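Local coordinates for protein alpha-fucosidase (PDB 2EAB) that acts as a 1,2-alpha-L-fucosidase, probably removing alpha-1,2-linked L-fucose from glycans, this chain being the catalytic part of a longer bifidobacterial protein, at residues D574-T577 and Y578-S581; D325-S328 and A329-R333; S89-G92 and G93-E96; D43-R46 and W47-T51; V873-A876 and D877-L881. All blocks are in the same frame, centred on the assembly; numbering follows the deposited sequence.

Interaction 1 (D574-T577 and Y578-S581); sequences DGNT and YESS
Asn576 reaches from the N-cap position to the backbone of Glu579 and closes the start of helix 577-596. Its CB makes no close contact, but with CG set between the backbone N and carbonyl carbon (chi1 59°) the amide swings round over the first turn of the helix. CG stays 4.1 Å from Glu579 N, and one bond further OD1 accepts from that Glu579 N at 2.9 Å. The bond is nearly straight (173° at the hydrogen) and its donor lies almost on the line of the side-chain C=O. OD1 also rests 3.5 Å from Tyr578 CB. Asparagine suits this place because its short amide brings an acceptor to an N-H of the first helical turn, where the preceding turn that would normally supply a carbonyl is missing.

The helical bonds start at once, with Ser580 N donating to Asn576 O. The next carbonyl along, Thr577 O, is gripped twice, by Ser581 N at 2.8 Å and Ser581 OG at 2.7 Å, from opposite faces of its plane; serine thus returns its buried hydroxyl to the helix. Beyond the contact, Thr577 OG1 bonds to Lys651 O and Tyr578 OH to Asn422, while Asn576 and Glu579 pack on strand 558-565.

Interaction 2 (D325-S328 and A329-R333); sequences DDHS and AIYDR
His327 lays its imidazole beside the Tyr331 side chain one helical turn on, but the two rings barely overlap. Their planes are nearly parallel, 17° apart, yet the rings are slid so far that the centroids stand 5.8 Å from each other. The real touch is His327 CE1 against Tyr331 CB at 3.8 Å, with Tyr331 CG the next atom along. Both side chains hold CG anti to the backbone N (chi1 180° for the histidine, -176° for the tyrosine), which sends them the same way from the helix.

At the backbone, Tyr331 N donates to His327 O at 2.9 Å, in the carbonyl plane. These residues form the last turns of helix 316-331, whose aromatic face meets helix 365-386 through Ile384 and loops of the N-terminal beta part through Leu162. Flat, wide side chains suit that buried seam, and their polar atoms find partners there: Tyr331 OH bonds to Asp18, His327 ND1 weakly to Ser163 O.

On a more open side, Ser328 CB lies 3.6 Å from Asp332 OD2, while Ser328 O accepts from Asp332 N at 2.8 Å. The serine hydroxyl turns back to Ile324 O, and the Asp332 carboxylate pairs with Lys335. Past the helix end, Arg333 NE makes a weak bond to Ala329 O at 3.3 Å; its guanidinium reaches Glu439 in a salt bridge, with one face over Ile330 CG1.

Interaction 3 (S89-G92 and G93-E96); sequences SYNG and GNNE
Asn94 N donates to Asn91 O at 3.1 Å, a fairly straight bond (165° at the hydrogen) that closes a type I' beta turn from Asn91 to Asn94. The donor stands above the carbonyl plane rather than on a lone pair. The same Asn91 O also receives Asn94 ND2 at 2.8 Å, though this second bond is weak and bent. It is possible because Asn94 CG lies beside its own backbone N (chi1 -63°), which folds the amide back over the turn.

Glycines fill both corners, and for good reason: Gly92 and Gly93 each have positive phi, and at Gly93 a CB would clash with Gly92 O. Water adds further links. One molecule accepts from both Asn91 N and Gly93 N, the latter at 2.9 Å. Two others accept from Asn91 ND2; one passes the link on to Glu96 OE2, the other to Asn94 O.

The two asparagine side chains cross at about a right angle. Asn94 OD1 leaves the turn to bond Thr458 OG1, and both asparagines pack on Val457, so this loop of the N-terminal beta part is set against helix 452-463 of the catalytic region. Asn95 caps helix 96-99 just beyond. Before the turn, the Tyr90 ring sends its OH to Tyr490 O, and Gly92 N lies 3.5 Å above one face of that ring, toward its rim.

Interaction 4 (D43-R46 and W47-T51); sequences DNNR and WQQTT
Asn45 OD1 takes two amide N-H groups at once, from Gln48 NE2 at 3.0 Å and Gln49 NE2 at 2.9 Å. Three different conformations make this possible. Asn45 CB leaves away from the later residues, but with CG opposite the backbone N (chi1 -180°) the amide swings back along the helix to the two glutamines. Gln48 takes the less usual setting in which CG sits between N and the carbonyl carbon (chi1 69°), pressing that CG within 3.2 Å of Asn45 O. Gln49 places CG beside its backbone N, and both glutamines are extended beyond it. Gln48 NE2 meets OD1 in the carbonyl plane, on a lone pair, whereas Gln49 NE2 comes in from the side, slightly tilted. Each amide plane of the glutamines stands almost perpendicular (82° for Gln48) to that of Asn45. Glutamine is long enough to reach across the turn and still has amide groups for other partners.

At the helix end Thr50 turns OG1 back on Arg46 O at 2.7 Å, while the backbone bond from Thr50 N to that oxygen is weak. The Arg46 chain, bent at its middle, passes CD 3.8 Å from Thr50 CG2. Thr51 OG1 in turn bonds to Trp47 O and lies 3.4 Å above the plane of the Trp47 indole, toward its rim.

Helix 42-50 leads straight into strand 52-55. Trp47 NE1 reaches Thr62 on strand 59-63, Gln48 NE2 and Gln49 NE2 donate to Ala35 O and Ala33 O, and Gln48 OE1 accepts from Phe764 N.

Interaction 5 (V873-A876 and D877-L881); sequences VTNA and DGASL
Val873 lies on the first strand of a beta hairpin, as the hydrogen-bonded partner of Leu881: Val873 N donates to Leu881 O at 3.0 Å and Leu881 N returns a bond to Val873 O at 2.9 Å. Val873 CG2 packs against Leu881 CB at 3.8 Å, and on this apolar face both side chains lie against Phe787 and Tyr795, where branched aliphatic groups fit well.

Thr874 faces Ser880 as a non-hydrogen-bonded pair on the other side of the sheet. What joins them is a hydroxyl pair, Thr874 OG1 with Ser880 OG at 2.8 Å, either of which may donate. Two small hydroxyl residues suit the close approach of the backbones here.

Asn875 begins a type I turn that ends at Gly878, and its backbone bonds both ways: N to Ala879 O, and O from Gly878 N. This is a 3:5 hairpin with a type I turn and a G1 beta bulge. Gly878, with phi 80°, takes the left-handed position that a side chain would make costly. The Asn875 amide bends inward over the turn, CG lying between N and the carbonyl carbon (chi1 71°). OD1 accepts from Ala879 N at 3.0 Å, the donor above the carbonyl plane; its weak bond from Asp877 N has the pattern of an Asx turn.

Ala876 and Asp877 form the exposed tip. Behind the tip, the methyl of Ala879 sits beside the Asn875 amide, CB to ND2 at 3.7 Å.

Overall arrangement
All five are local contacts, spread through one chain without touching one another. Interaction 1 is wholly buried, whereas interaction 5, whose centre is about 35 Å from that of the chain, has an exposed tip. Interactions 1 and 2 treat opposite ends of helices in the catalytic domain: a polar cap at a beginning, an aromatic seam near an end. Interactions 3 and 4 belong to the N-terminal domain, and both touch the catalytic part, one through a glycine turn with water links, the other through a buried glutamine amide. Of the pairs, 2 and 4 come closest, nearest atoms about 15 Å apart. Asparagine recurs in 1, 3, 4 and 5, bonding backbone or amide as each place requires.

Interaction 1 (D574-T577 and Y578-S581)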
loop_
_atom_site.group_PDB
_atom_site.type_symbol
_atom_site.label_atom_id
_atom_site.label_comp_id
_atom_site.label_asym_id
_atom_site.label_seq_id
_atom_site.Cartn_x
_atom_site.Cartn_y
_atom_site.Cartn_z
ATOM N N ASP A 574 25.979 7.328 -13.669
ATOM C CA ASP A 574 26.024 6.095 -14.440
ATOM C C ASP A 574 25.475 4.952 -13.590
ATOM O O ASP A 574 26.219 4.211 -12.938
ATOM C CB ASP A 574 27.453 5.825 -14.915
ATOM C CG ASP A 574 27.524 4.782 -16.012
ATOM O OD1 ASP A 574 26.537 4.047 -16.235
ATOM O OD2 ASP A 574 28.586 4.706 -16.666
ATOM N N GLY A 575 24.152 4.833 -13.595
ATOM C CA GLY A 575 23.459 3.918 -12.706
ATOM C C GLY A 575 23.589 4.350 -11.262
ATOM O O GLY A 575 24.182 5.388 -10.953
ATOM N N ASN A 576 23.029 3.542 -10.373
ATOM C CA ASN A 576 23.179 3.718 -8.933
ATOM C C ASN A 576 22.660 2.475 -8.224
ATOM O O ASN A 576 22.057 1.600 -8.842
ATOM C CB ASN A 576 22.517 5.016 -8.417
ATOM C CG ASN A 576 21.027 5.094 -8.715
ATOM O OD1 ASN A 576 20.324 4.079 -8.787
ATOM N ND2 ASN A 576 20.529 6.318 -8.869
ATOM N N THR A 577 22.897 2.407 -6.924
ATOM C CA THR A 577 22.540 1.230 -6.145
ATOM C C THR A 577 21.026 1.033 -6.080
ATOM O O THR A 577 20.545 -0.103 -6.133
ATOM C CB THR A 577 23.145 1.335 -4.753
ATOM O OG1 THR A 577 24.560 1.488 -4.905
ATOM C CG2 THR A 577 22.845 0.097 -3.906
ATOM N N TYR A 578 20.287 2.138 -5.984
ATOM C CA TYR A 578 18.828 2.129 -6.010
ATOM C C TYR A 578 18.299 1.348 -7.226
ATOM O O TYR A 578 17.608 0.329 -7.081
ATOM C CB TYR A 578 18.334 3.588 -5.966
ATOM C CG TYR A 578 16.971 3.843 -6.561
ATOM C CD1 TYR A 578 15.817 3.302 -5.996
ATOM C CD2 TYR A 578 16.835 4.658 -7.683
ATOM C CE1 TYR A 578 14.561 3.540 -6.561
ATOM C CE2 TYR A 578 15.596 4.904 -8.249
ATOM C CZ TYR A 578 14.465 4.350 -7.688
ATOM O OH TYR A 578 13.251 4.599 -8.293
ATOM N N GLU A 579 18.669 1.785 -8.426
ATOM C CA GLU A 579 18.143 1.139 -9.629
ATOM C C GLU A 579 18.706 -0.257 -9.854
ATOM O O GLU A 579 17.973 -1.167 -10.239
ATOM C CB GLU A 579 18.353 2.002 -10.873
ATOM C CG GLU A 579 17.513 3.271 -10.874
ATOM C CD GLU A 579 17.259 3.846 -12.261
ATOM O OE1 GLU A 579 17.861 3.375 -13.249
ATOM O OE2 GLU A 579 16.452 4.795 -12.364
ATOM N N SER A 580 20.002 -0.433 -9.612
ATOM C CA SER A 580 20.605 -1.751 -9.791
ATOM C C SER A 580 20.048 -2.782 -8.823
ATOM O O SER A 580 19.862 -3.938 -9.202
ATOM C CB SER A 580 22.127 -1.692 -9.711
ATOM O OG SER A 580 22.631 -0.998 -10.835
ATOM N N SER A 581 19.762 -2.369 -7.590
ATOM C CA SER A 581 19.165 -3.287 -6.620
ATOM C C SER A 581 17.787 -3.735 -7.080
ATOM O O SER A 581 17.430 -4.912 -6.950
ATOM C CB SER A 581 19.073 -2.649 -5.235
ATOM O OG SER A 581 20.366 -2.407 -4.710
#

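Interaction 2 (D325-S328 and A329-R333)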
loop_
_atom_site.group_PDB
_atom_site.type_symbol
_atom_site.label_atom_id
_atom_site.label_comp_id
_atom_site.label_asym_id
_atom_site.label_seq_id
_atom_site.Cartn_x
_atom_site.Cartn_y
_atom_site.Cartn_z
ATOM N N ASP A 325 -20.070 -11.060 8.266
ATOM C CA ASP A 325 -19.462 -12.349 7.911
ATOM C C ASP A 325 -18.281 -12.160 6.953
ATOM O O ASP A 325 -17.210 -12.736 7.156
ATOM C CB ASP A 325 -20.493 -13.293 7.278
ATOM C CG ASP A 325 -21.516 -13.829 8.279
ATOM O OD1 ASP A 325 -21.358 -13.623 9.498
ATOM O OD2 ASP A 325 -22.488 -14.474 7.828
ATOM N N ASP A 326 -18.489 -11.343 5.922
ATOM C CA ASP A 326 -17.484 -11.068 4.899
ATOM C C ASP A 326 -16.268 -10.327 5.469
ATOM O O ASP A 326 -15.121 -10.726 5.235
ATOM C CB ASP A 326 -18.134 -10.253 3.781
ATOM C CG ASP A 326 -17.131 -9.700 2.792
ATOM O OD1 ASP A 326 -16.610 -10.480 1.968
ATOM O OD2 ASP A 326 -16.879 -8.475 2.837
ATOM N N HIS A 327 -16.527 -9.257 6.215
ATOM C CA HIS A 327 -15.470 -8.449 6.799
ATOM C C HIS A 327 -14.662 -9.249 7.812
ATOM O O HIS A 327 -13.425 -9.270 7.763
ATOM C CB HIS A 327 -16.052 -7.213 7.481
ATOM C CG HIS A 327 -15.011 -6.343 8.104
ATOM N ND1 HIS A 327 -14.587 -6.492 9.407
ATOM C CD2 HIS A 327 -14.273 -5.336 7.581
ATOM C CE1 HIS A 327 -13.641 -5.605 9.661
ATOM N NE2 HIS A 327 -13.435 -4.890 8.571
ATOM N N SER A 328 -15.366 -9.900 8.736
ATOM C CA SER A 328 -14.701 -10.637 9.810
ATOM C C SER A 328 -13.933 -11.863 9.312
ATOM O O SER A 328 -12.937 -12.249 9.920
ATOM C CB SER A 328 -15.681 -11.015 10.928
ATOM O OG SER A 328 -16.634 -11.961 10.485
ATOM N N ALA A 329 -14.383 -12.461 8.210
ATOM C CA ALA A 329 -13.674 -13.596 7.617
ATOM C C ALA A 329 -12.223 -13.235 7.310
ATOM O O ALA A 329 -11.322 -14.060 7.500
ATOM C CB ALA A 329 -14.377 -14.082 6.366
ATOM N N ILE A 330 -11.997 -12.008 6.841
ATOM C CA ILE A 330 -10.640 -11.533 6.581
ATOM C C ILE A 330 -10.000 -10.971 7.850
ATOM O O ILE A 330 -8.860 -11.301 8.183
ATOM C CB ILE A 330 -10.604 -10.454 5.472
ATOM C CG1 ILE A 330 -11.242 -10.979 4.182
ATOM C CG2 ILE A 330 -9.166 -9.994 5.223
ATOM C CD1 ILE A 330 -11.669 -9.886 3.213
ATOM N N TYR A 331 -10.734 -10.115 8.557
ATOM C CA TYR A 331 -10.167 -9.419 9.705
ATOM C C TYR A 331 -9.703 -10.378 10.799
ATOM O O TYR A 331 -8.650 -10.177 11.393
ATOM C CB TYR A 331 -11.154 -8.393 10.273
ATOM C CG TYR A 331 -10.568 -7.581 11.402
ATOM C CD1 TYR A 331 -9.816 -6.429 11.148
ATOM C CD2 TYR A 331 -10.738 -7.980 12.729
ATOM C CE1 TYR A 331 -9.260 -5.696 12.181
ATOM C CE2 TYR A 331 -10.189 -7.251 13.771
ATOM C CZ TYR A 331 -9.453 -6.106 13.493
ATOM O OH TYR A 331 -8.893 -5.368 14.510
ATOM N N ASP A 332 -10.494 -11.415 11.064
ATOM C CA ASP A 332 -10.195 -12.306 12.184
ATOM C C ASP A 332 -9.126 -13.367 11.893
ATOM O O ASP A 332 -8.825 -14.191 12.759
ATOM C CB ASP A 332 -11.481 -12.928 12.749
ATOM C CG ASP A 332 -12.310 -11.931 13.553
ATOM O OD1 ASP A 332 -11.729 -10.979 14.121
ATOM O OD2 ASP A 332 -13.544 -12.116 13.631
ATOM N N ARG A 333 -8.525 -13.329 10.701
ATOM C CA ARG A 333 -7.466 -14.285 10.349
ATOM C C ARG A 333 -6.224 -14.129 11.218
ATOM O O ARG A 333 -5.508 -15.102 11.458
ATOM C CB ARG A 333 -7.068 -14.139 8.884
ATOM C CG ARG A 333 -8.125 -14.587 7.904
ATOM C CD ARG A 333 -7.705 -14.222 6.506
ATOM N NE ARG A 333 -8.701 -14.599 5.511
ATOM C CZ ARG A 333 -8.580 -14.360 4.210
ATOM N NH1 ARG A 333 -7.503 -13.746 3.735
ATOM N NH2 ARG A 333 -9.537 -14.739 3.373
#

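Interaction 3 (S89-G92 and G93-E96)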
loop_
_atom_site.group_PDB
_atom_site.type_symbol
_atom_site.label_atom_id
_atom_site.label_comp_id
_atom_site.label_asym_id
_atom_site.label_seq_id
_atom_site.Cartn_x
_atom_site.Cartn_y
_atom_site.Cartn_z
ATOM N N SER A 89 -6.010 15.579 -27.199
ATOM C CA SER A 89 -4.789 14.884 -27.590
ATOM C C SER A 89 -4.177 14.010 -26.493
ATOM O O SER A 89 -2.995 13.678 -26.559
ATOM C CB SER A 89 -3.759 15.891 -28.119
ATOM O OG SER A 89 -3.463 16.872 -27.143
ATOM N N TYR A 90 -4.976 13.623 -25.502
ATOM C CA TYR A 90 -4.474 12.825 -24.383
ATOM C C TYR A 90 -3.695 11.606 -24.861
ATOM O O TYR A 90 -4.217 10.795 -25.631
ATOM C CB TYR A 90 -5.613 12.380 -23.467
ATOM C CG TYR A 90 -5.102 11.625 -22.265
ATOM C CD1 TYR A 90 -4.588 12.310 -21.170
ATOM C CD2 TYR A 90 -5.098 10.228 -22.231
ATOM C CE1 TYR A 90 -4.084 11.630 -20.062
ATOM C CE2 TYR A 90 -4.600 9.530 -21.119
ATOM C CZ TYR A 90 -4.096 10.244 -20.037
ATOM O OH TYR A 90 -3.605 9.601 -18.924
ATOM N N ASN A 91 -2.461 11.490 -24.371
ATOM C CA ASN A 91 -1.558 10.405 -24.733
ATOM C C ASN A 91 -0.698 10.007 -23.531
ATOM O O ASN A 91 0.507 9.784 -23.657
ATOM C CB ASN A 91 -0.691 10.823 -25.930
ATOM C CG ASN A 91 0.113 9.671 -26.521
ATOM O OD1 ASN A 91 -0.322 8.516 -26.524
ATOM N ND2 ASN A 91 1.294 9.992 -27.044
ATOM N N GLY A 92 -1.334 9.939 -22.361
ATOM C CA GLY A 92 -0.669 9.478 -21.141
ATOM C C GLY A 92 0.464 10.356 -20.651
ATOM O O GLY A 92 1.275 9.910 -19.832
ATOM N N GLY A 93 0.519 11.591 -21.149
ATOM C CA GLY A 93 1.572 12.530 -20.789
ATOM C C GLY A 93 2.834 12.438 -21.628
ATOM O O GLY A 93 3.767 13.225 -21.438
ATOM N N ASN A 94 2.893 11.481 -22.551
ATOM C CA ASN A 94 4.126 11.258 -23.297
ATOM C C ASN A 94 4.493 12.416 -24.204
ATOM O O ASN A 94 3.644 12.952 -24.907
ATOM C CB ASN A 94 4.031 9.968 -24.095
ATOM C CG ASN A 94 3.878 8.766 -23.200
ATOM O OD1 ASN A 94 4.769 8.450 -22.410
ATOM N ND2 ASN A 94 2.739 8.099 -23.299
ATOM N N ASN A 95 5.762 12.810 -24.162
ATOM C CA ASN A 95 6.253 13.910 -24.973
ATOM C C ASN A 95 7.274 13.408 -25.989
ATOM O O ASN A 95 8.425 13.121 -25.648
ATOM C CB ASN A 95 6.847 15.004 -24.088
ATOM C CG ASN A 95 7.135 16.277 -24.860
ATOM O OD1 ASN A 95 7.587 16.228 -26.006
ATOM N ND2 ASN A 95 6.895 17.423 -24.234
ATOM N N GLU A 96 6.840 13.305 -27.241
ATOM C CA GLU A 96 7.697 12.799 -28.308
ATOM C C GLU A 96 8.920 13.670 -28.564
ATOM O O GLU A 96 9.977 13.157 -28.921
ATOM C CB GLU A 96 6.890 12.611 -29.589
ATOM C CG GLU A 96 5.747 11.616 -29.423
ATOM C CD GLU A 96 5.225 11.071 -30.733
ATOM O OE1 GLU A 96 5.213 11.812 -31.740
ATOM O OE2 GLU A 96 4.814 9.890 -30.742
HETATM O O HOH W 1 -0.846 13.380 -22.997
HETATM O O HOH W 2 3.103 8.624 -28.896
HETATM O O HOH W 3 1.986 12.735 -27.741
#

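Interaction 4 (D43-R46 and W47-T51)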
loop_
_atom_site.group_PDB
_atom_site.type_symbol
_atom_site.label_atom_id
_atom_site.label_comp_id
_atom_site.label_asym_id
_atom_site.label_seq_id
_atom_site.Cartn_x
_atom_site.Cartn_y
_atom_site.Cartn_z
ATOM N N ASP A 43 -11.519 23.083 8.494
ATOM C CA ASP A 43 -12.507 22.016 8.344
ATOM C C ASP A 43 -11.921 20.781 7.649
ATOM O O ASP A 43 -12.209 19.641 8.029
ATOM C CB ASP A 43 -13.735 22.518 7.587
ATOM C CG ASP A 43 -14.924 21.592 7.733
ATOM O OD1 ASP A 43 -15.337 21.316 8.880
ATOM O OD2 ASP A 43 -15.455 21.147 6.696
ATOM N N ASN A 44 -11.106 21.006 6.625
ATOM C CA ASN A 44 -10.415 19.907 5.959
ATOM C C ASN A 44 -9.393 19.258 6.885
ATOM O O ASN A 44 -9.260 18.029 6.917
ATOM C CB ASN A 44 -9.741 20.388 4.676
ATOM C CG ASN A 44 -10.737 20.776 3.598
ATOM O OD1 ASN A 44 -11.878 20.319 3.592
ATOM N ND2 ASN A 44 -10.296 21.616 2.667
ATOM N N ASN A 45 -8.674 20.077 7.645
ATOM C CA ASN A 45 -7.751 19.536 8.628
ATOM C C ASN A 45 -8.467 18.715 9.697
ATOM O O ASN A 45 -7.981 17.653 10.105
ATOM C CB ASN A 45 -6.926 20.629 9.291
ATOM C CG ASN A 45 -5.964 20.064 10.311
ATOM O OD1 ASN A 45 -5.074 19.286 9.967
ATOM N ND2 ASN A 45 -6.169 20.408 11.579
ATOM N N ARG A 46 -9.619 19.200 10.158
ATOM C CA ARG A 46 -10.400 18.446 11.128
ATOM C C ARG A 46 -10.777 17.079 10.558
ATOM O O ARG A 46 -10.673 16.062 11.252
ATOM C CB ARG A 46 -11.652 19.214 11.572
ATOM C CG ARG A 46 -12.401 18.558 12.737
ATOM C CD ARG A 46 -11.763 18.863 14.091
ATOM N NE ARG A 46 -11.869 20.278 14.454
ATOM C CZ ARG A 46 -11.281 20.833 15.512
ATOM N NH1 ARG A 46 -10.542 20.103 16.341
ATOM N NH2 ARG A 46 -11.438 22.128 15.745
ATOM N N TRP A 47 -11.202 17.060 9.295
ATOM C CA TRP A 47 -11.556 15.807 8.627
ATOM C C TRP A 47 -10.439 14.760 8.765
ATOM O O TRP A 47 -10.679 13.621 9.195
ATOM C CB TRP A 47 -11.887 16.034 7.139
ATOM C CG TRP A 47 -12.049 14.719 6.425
ATOM C CD1 TRP A 47 -13.176 13.957 6.362
ATOM C CD2 TRP A 47 -11.031 13.986 5.727
ATOM N NE1 TRP A 47 -12.931 12.801 5.655
ATOM C CE2 TRP A 47 -11.620 12.792 5.259
ATOM C CE3 TRP A 47 -9.683 14.233 5.434
ATOM C CZ2 TRP A 47 -10.901 11.836 4.531
ATOM C CZ3 TRP A 47 -8.966 13.282 4.713
ATOM C CH2 TRP A 47 -9.580 12.101 4.269
ATOM N N GLN A 48 -9.219 15.141 8.397
ATOM C CA GLN A 48 -8.134 14.159 8.304
ATOM C C GLN A 48 -7.657 13.660 9.658
ATOM O O GLN A 48 -7.113 12.558 9.750
ATOM C CB GLN A 48 -6.944 14.698 7.503
ATOM C CG GLN A 48 -6.174 15.807 8.192
ATOM C CD GLN A 48 -4.876 16.144 7.498
ATOM O OE1 GLN A 48 -4.366 15.371 6.680
ATOM N NE2 GLN A 48 -4.317 17.296 7.837
ATOM N N GLN A 49 -7.858 14.458 10.706
ATOM C CA GLN A 49 -7.329 14.111 12.027
ATOM C C GLN A 49 -8.320 13.381 12.925
ATOM O O GLN A 49 -7.912 12.742 13.898
ATOM C CB GLN A 49 -6.785 15.351 12.752
ATOM C CG GLN A 49 -5.677 16.060 11.992
ATOM C CD GLN A 49 -4.740 16.871 12.874
ATOM O OE1 GLN A 49 -4.539 16.562 14.055
ATOM N NE2 GLN A 49 -4.137 17.898 12.289
ATOM N N THR A 50 -9.608 13.474 12.609
ATOM C CA THR A 50 -10.635 13.102 13.590
ATOM C C THR A 50 -11.739 12.149 13.127
ATOM O O THR A 50 -12.408 11.555 13.971
ATOM C CB THR A 50 -11.322 14.351 14.214
ATOM O OG1 THR A 50 -12.145 14.976 13.230
ATOM C CG2 THR A 50 -10.307 15.360 14.733
ATOM N N THR A 51 -11.952 12.009 11.819
ATOM C CA THR A 51 -13.069 11.205 11.329
ATOM C C THR A 51 -12.702 9.727 11.197
ATOM O O THR A 51 -11.525 9.371 11.133
ATOM C CB THR A 51 -13.628 11.746 9.992
ATOM O OG1 THR A 51 -12.626 11.632 8.974
ATOM C CG2 THR A 51 -14.069 13.204 10.136
#

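Interaction 5 (V873-A876 and D877-L881)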
loop_
_atom_site.group_PDB
_atom_site.type_symbol
_atom_site.label_atom_id
_atom_site.label_comp_id
_atom_site.label_asym_id
_atom_site.label_seq_id
_atom_site.Cartn_x
_atom_site.Cartn_y
_atom_site.Cartn_z
ATOM N N VAL A 873 19.977 -28.465 10.342
ATOM C CA VAL A 873 21.099 -28.003 9.528
ATOM C C VAL A 873 21.650 -26.716 10.137
ATOM O O VAL A 873 20.905 -25.950 10.750
ATOM C CB VAL A 873 20.716 -27.810 8.032
ATOM C CG1 VAL A 873 20.277 -29.137 7.422
ATOM C CG2 VAL A 873 19.627 -26.749 7.863
ATOM N N THR A 874 22.949 -26.488 9.972
ATOM C CA THR A 874 23.626 -25.389 10.648
ATOM C C THR A 874 24.577 -24.682 9.694
ATOM O O THR A 874 25.235 -25.322 8.874
ATOM C CB THR A 874 24.369 -25.909 11.909
ATOM O OG1 THR A 874 23.436 -26.608 12.742
ATOM C CG2 THR A 874 24.977 -24.774 12.715
ATOM N N ASN A 875 24.626 -23.355 9.792
ATOM C CA ASN A 875 25.558 -22.573 8.992
ATOM C C ASN A 875 26.857 -22.267 9.742
ATOM O O ASN A 875 27.020 -22.639 10.912
ATOM C CB ASN A 875 24.899 -21.308 8.410
ATOM C CG ASN A 875 24.609 -20.240 9.451
ATOM O OD1 ASN A 875 25.115 -20.272 10.574
ATOM N ND2 ASN A 875 23.795 -19.265 9.065
ATOM N N ALA A 876 27.779 -21.601 9.052
ATOM C CA ALA A 876 29.109 -21.332 9.593
ATOM C C ALA A 876 29.100 -20.467 10.848
ATOM O O ALA A 876 30.043 -20.512 11.638
ATOM C CB ALA A 876 30.003 -20.727 8.525
ATOM N N ASP A 877 28.047 -19.679 11.037
ATOM C CA ASP A 877 27.960 -18.882 12.258
ATOM C C ASP A 877 27.093 -19.507 13.350
ATOM O O ASP A 877 26.727 -18.835 14.315
ATOM C CB ASP A 877 27.530 -17.443 11.978
ATOM C CG ASP A 877 27.883 -16.503 13.124
ATOM O OD1 ASP A 877 28.985 -16.644 13.705
ATOM O OD2 ASP A 877 27.053 -15.631 13.454
ATOM N N GLY A 878 26.779 -20.788 13.204
ATOM C CA GLY A 878 26.071 -21.522 14.247
ATOM C C GLY A 878 24.570 -21.309 14.319
ATOM O O GLY A 878 23.945 -21.683 15.310
ATOM N N ALA A 879 23.985 -20.699 13.289
ATOM C CA ALA A 879 22.527 -20.612 13.190
ATOM C C ALA A 879 22.002 -21.921 12.620
ATOM O O ALA A 879 22.634 -22.510 11.744
ATOM C CB ALA A 879 22.109 -19.440 12.314
ATOM N N SER A 880 20.853 -22.370 13.124
ATOM C CA SER A 880 20.270 -23.645 12.705
ATOM C C SER A 880 18.844 -23.526 12.179
ATOM O O SER A 880 18.086 -22.638 12.594
ATOM C CB SER A 880 20.290 -24.651 13.857
ATOM O OG SER A 880 21.608 -25.081 14.144
ATOM N N LEU A 881 18.498 -24.429 11.264
ATOM C CA LEU A 881 17.119 -24.634 10.833
ATOM C C LEU A 881 16.665 -26.047 11.156
ATOM O O LEU A 881 17.465 -26.991 11.148
ATOM C CB LEU A 881 16.967 -24.442 9.323
ATOM C CG LEU A 881 17.525 -23.220 8.606
ATOM C CD1 LEU A 881 17.164 -23.326 7.140
ATOM C CD2 LEU A 881 16.985 -21.929 9.182
#